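Local coordinates for protein purine nucleosidase, (IunH-1) (Sulfolobus solfataricus, PDB 3T8J) that belongs to the nucleoside hydrolase family, an alpha/beta fold built round a mainly parallel sheet, and carries a bound sodium ion, at residues A[31-36]-A[41-46]. Residues are numbered along the deposited sequence; the frame is centred on the assembly and turned at random. Where two conformers were deposited one is given.
Sequences VTIVEG and EQEVKN
E43 reaches from the first turns of helix 40-53 to the chain just beyond strand 27-33. CB sits against I33 CG2 at 3.8 Å, the two side chains running alongside in opposite senses. With CG anti to the carbonyl carbon (chi1 -66°) and the chain extended beyond it (chi2 179°), the carboxylate is carried past I33 to the backbone of V34 to G36. There OE1 stands 2.6 Å from V34 O. OE2 lies 3.7 Å from G36 N and takes a hydrogen bond from I38 N, tying the acid to the connection that leads into its own helix. Strand 27-33, this helix and strand 60-62 form a beta-alpha-beta unit of the central sheet, and I33 is the strand's chief apolar contact with the helix here. Its CG2 also touches V44 CG2 at 3.8 Å, while CD1 comes within 4.0 Å of E43 O, a carbonyl hydrogen-bonded by T10 OG1. The side chain of V34 leaves the backbone on the side away from the helix and packs against S122, which binds the sodium ion; the ion itself lies about 6 Å from the V34 side chain.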
ATOM      1  N   VAL A  31     -18.302  12.000 -30.296  1.00 19.96           N
ATOM      2  CA  VAL A  31     -16.924  11.822 -29.897  1.00 20.11           C
ATOM      3  C   VAL A  31     -16.736  12.534 -28.552  1.00 20.28           C
ATOM      4  O   VAL A  31     -17.172  13.656 -28.387  1.00 21.79           O
ATOM      5  CB  VAL A  31     -15.958  12.437 -30.923  1.00 20.11           C
ATOM      6  CG1 VAL A  31     -14.485  12.251 -30.449  1.00 21.69           C
ATOM      7  CG2 VAL A  31     -16.158  11.876 -32.309  1.00 21.19           C
ATOM      8  N   THR A  32     -16.181  11.831 -27.570  1.00 19.28           N
ATOM      9  CA  THR A  32     -15.939  12.373 -26.221  1.00 20.07           C
ATOM     10  C   THR A  32     -14.415  12.455 -26.035  1.00 20.23           C
ATOM     11  O   THR A  32     -13.691  11.604 -26.576  1.00 20.76           O
ATOM     12  CB  THR A  32     -16.642  11.518 -25.124  1.00 20.26           C
ATOM     13  OG1 THR A  32     -16.271  10.143 -25.249  1.00 22.50           O
ATOM     14  CG2 THR A  32     -18.190  11.686 -25.233  1.00 19.84           C
ATOM     15  N   ILE A  33     -13.930  13.509 -25.366  1.00 19.29           N
ATOM     16  CA  ILE A  33     -12.483  13.738 -25.211  1.00 19.03           C
ATOM     17  C   ILE A  33     -12.066  13.600 -23.763  1.00 18.26           C
ATOM     18  O   ILE A  33     -12.726  14.145 -22.873  1.00 18.52           O
ATOM     19  CB  ILE A  33     -12.081  15.152 -25.716  1.00 19.39           C
ATOM     20  CG1 ILE A  33     -12.657  15.431 -27.114  1.00 21.43           C
ATOM     21  CG2 ILE A  33     -10.531  15.309 -25.736  1.00 19.53           C
ATOM     22  CD1 ILE A  33     -12.095  14.523 -28.210  1.00 21.28           C
ATOM     23  N   VAL A  34     -10.938  12.923 -23.547  1.00 18.05           N
ATOM     24  CA  VAL A  34     -10.414  12.648 -22.207  1.00 17.46           C
ATOM     25  C   VAL A  34      -8.905  12.945 -22.162  1.00 17.78           C
ATOM     26  O   VAL A  34      -8.227  12.825 -23.191  1.00 18.42           O
ATOM     27  CB  VAL A  34     -10.733  11.186 -21.786  1.00 17.40           C
ATOM     28  CG1 VAL A  34      -9.938  10.176 -22.626  1.00 18.50           C
ATOM     29  CG2 VAL A  34     -10.495  10.956 -20.262  1.00 18.66           C
ATOM     30  N   GLU A  35      -8.390  13.252 -20.984  1.00 18.24           N
ATOM     31  CA  GLU A  35      -6.933  13.415 -20.800  1.00 18.40           C
ATOM     32  C   GLU A  35      -6.186  12.151 -21.217  1.00 18.36           C
ATOM     33  O   GLU A  35      -6.715  11.014 -21.074  1.00 17.91           O
ATOM     34  CB  GLU A  35      -6.601  13.780 -19.327  1.00 18.50           C
ATOM     35  CG  GLU A  35      -6.506  12.613 -18.349  1.00 17.79           C
ATOM     36  CD  GLU A  35      -7.840  12.038 -17.880  1.00 19.16           C
ATOM     37  OE1 GLU A  35      -8.878  12.714 -18.030  1.00 19.92           O
ATOM     38  OE2 GLU A  35      -7.811  10.906 -17.308  1.00 18.79           O
ATOM     39  N   GLY A  36      -4.959  12.313 -21.681  1.00 19.33           N
ATOM     40  CA  GLY A  36      -4.088  11.174 -21.961  1.00 19.10           C
ATOM     41  C   GLY A  36      -2.886  11.554 -22.814  1.00 20.48           C
ATOM     42  O   GLY A  36      -1.977  12.201 -22.339  1.00 21.37           O
ATOM     43  N   GLU A  41      -6.302  20.350 -24.784  0.50 23.04           N
ATOM     44  CA  GLU A  41      -6.995  21.245 -25.707  0.50 23.52           C
ATOM     45  C   GLU A  41      -6.643  20.923 -27.182  0.50 23.36           C
ATOM     46  O   GLU A  41      -7.484  21.081 -28.073  0.50 23.91           O
ATOM     47  CB  GLU A  41      -6.731  22.716 -25.374  0.50 24.07           C
ATOM     48  CG  GLU A  41      -7.113  23.142 -23.960  0.50 24.83           C
ATOM     49  CD  GLU A  41      -8.623  23.170 -23.702  0.50 27.34           C
ATOM     50  OE1 GLU A  41      -9.410  23.269 -24.668  0.50 32.87           O
ATOM     51  OE2 GLU A  41      -9.026  23.111 -22.519  0.50 30.10           O
ATOM     52  N   GLN A  42      -5.446  20.390 -27.434  1.00 24.26           N
ATOM     53  CA  GLN A  42      -5.098  19.936 -28.768  1.00 24.28           C
ATOM     54  C   GLN A  42      -5.857  18.650 -29.136  1.00 23.38           C
ATOM     55  O   GLN A  42      -6.200  18.430 -30.306  1.00 23.39           O
ATOM     56  CB  GLN A  42      -3.584  19.767 -28.956  1.00 24.85           C
ATOM     57  CG  GLN A  42      -3.154  19.454 -30.401  1.00 24.72           C
ATOM     58  CD  GLN A  42      -3.541  20.549 -31.405  1.00 25.15           C
ATOM     59  OE1 GLN A  42      -3.267  21.744 -31.169  1.00 29.35           O
ATOM     60  NE2 GLN A  42      -4.162  20.171 -32.517  1.00 25.31           N
ATOM     61  N   GLU A  43      -6.112  17.808 -28.148  1.00 21.38           N
ATOM     62  CA  GLU A  43      -6.932  16.601 -28.406  1.00 20.91           C
ATOM     63  C   GLU A  43      -8.321  16.956 -28.904  1.00 21.63           C
ATOM     64  O   GLU A  43      -8.851  16.290 -29.809  1.00 20.96           O
ATOM     65  CB  GLU A  43      -7.017  15.733 -27.142  1.00 19.39           C
ATOM     66  CG  GLU A  43      -5.721  15.114 -26.705  1.00 19.42           C
ATOM     67  CD  GLU A  43      -5.865  14.280 -25.446  1.00 20.29           C
ATOM     68  OE1 GLU A  43      -6.872  14.493 -24.713  1.00 21.01           O
ATOM     69  OE2 GLU A  43      -4.999  13.418 -25.204  1.00 20.51           O
ATOM     70  N   VAL A  44      -8.932  17.989 -28.322  1.00 21.20           N
ATOM     71  CA  VAL A  44     -10.241  18.469 -28.775  1.00 21.54           C
ATOM     72  C   VAL A  44     -10.175  18.973 -30.222  1.00 22.64           C
ATOM     73  O   VAL A  44     -10.980  18.630 -31.088  1.00 22.97           O
ATOM     74  CB  VAL A  44     -10.808  19.553 -27.831  1.00 21.70           C
ATOM     75  CG1 VAL A  44     -12.141  20.089 -28.331  1.00 23.75           C
ATOM     76  CG2 VAL A  44     -10.902  19.078 -26.384  1.00 22.03           C
ATOM     77  N   LYS A  45      -9.162  19.797 -30.514  1.00 22.91           N
ATOM     78  CA  LYS A  45      -8.986  20.310 -31.857  1.00 24.14           C
ATOM     79  C   LYS A  45      -8.692  19.217 -32.887  1.00 23.18           C
ATOM     80  O   LYS A  45      -9.188  19.271 -34.010  1.00 24.82           O
ATOM     81  CB  LYS A  45      -7.891  21.396 -31.885  1.00 24.38           C
ATOM     82  CG  LYS A  45      -8.171  22.626 -30.983  1.00 25.42           C
ATOM     83  CD  LYS A  45      -9.452  23.357 -31.278  1.00 27.95           C
ATOM     84  CE  LYS A  45      -9.630  24.622 -30.398  1.00 30.42           C
ATOM     85  NZ  LYS A  45      -8.687  25.755 -30.743  1.00 33.10           N
ATOM     86  N   ASN A  46      -7.950  18.193 -32.477  1.00 23.45           N
ATOM     87  CA  ASN A  46      -7.650  17.061 -33.358  1.00 22.68           C
ATOM     88  C   ASN A  46      -8.932  16.355 -33.797  1.00 22.67           C
ATOM     89  O   ASN A  46      -9.088  16.005 -34.970  1.00 23.37           O
ATOM     90  CB  ASN A  46      -6.745  16.026 -32.670  1.00 21.81           C
ATOM     91  CG  ASN A  46      -5.279  16.437 -32.591  1.00 24.30           C
ATOM     92  OD1 ASN A  46      -4.826  17.424 -33.197  1.00 24.94           O
ATOM     93  ND2 ASN A  46      -4.504  15.631 -31.863  1.00 24.89           N
TER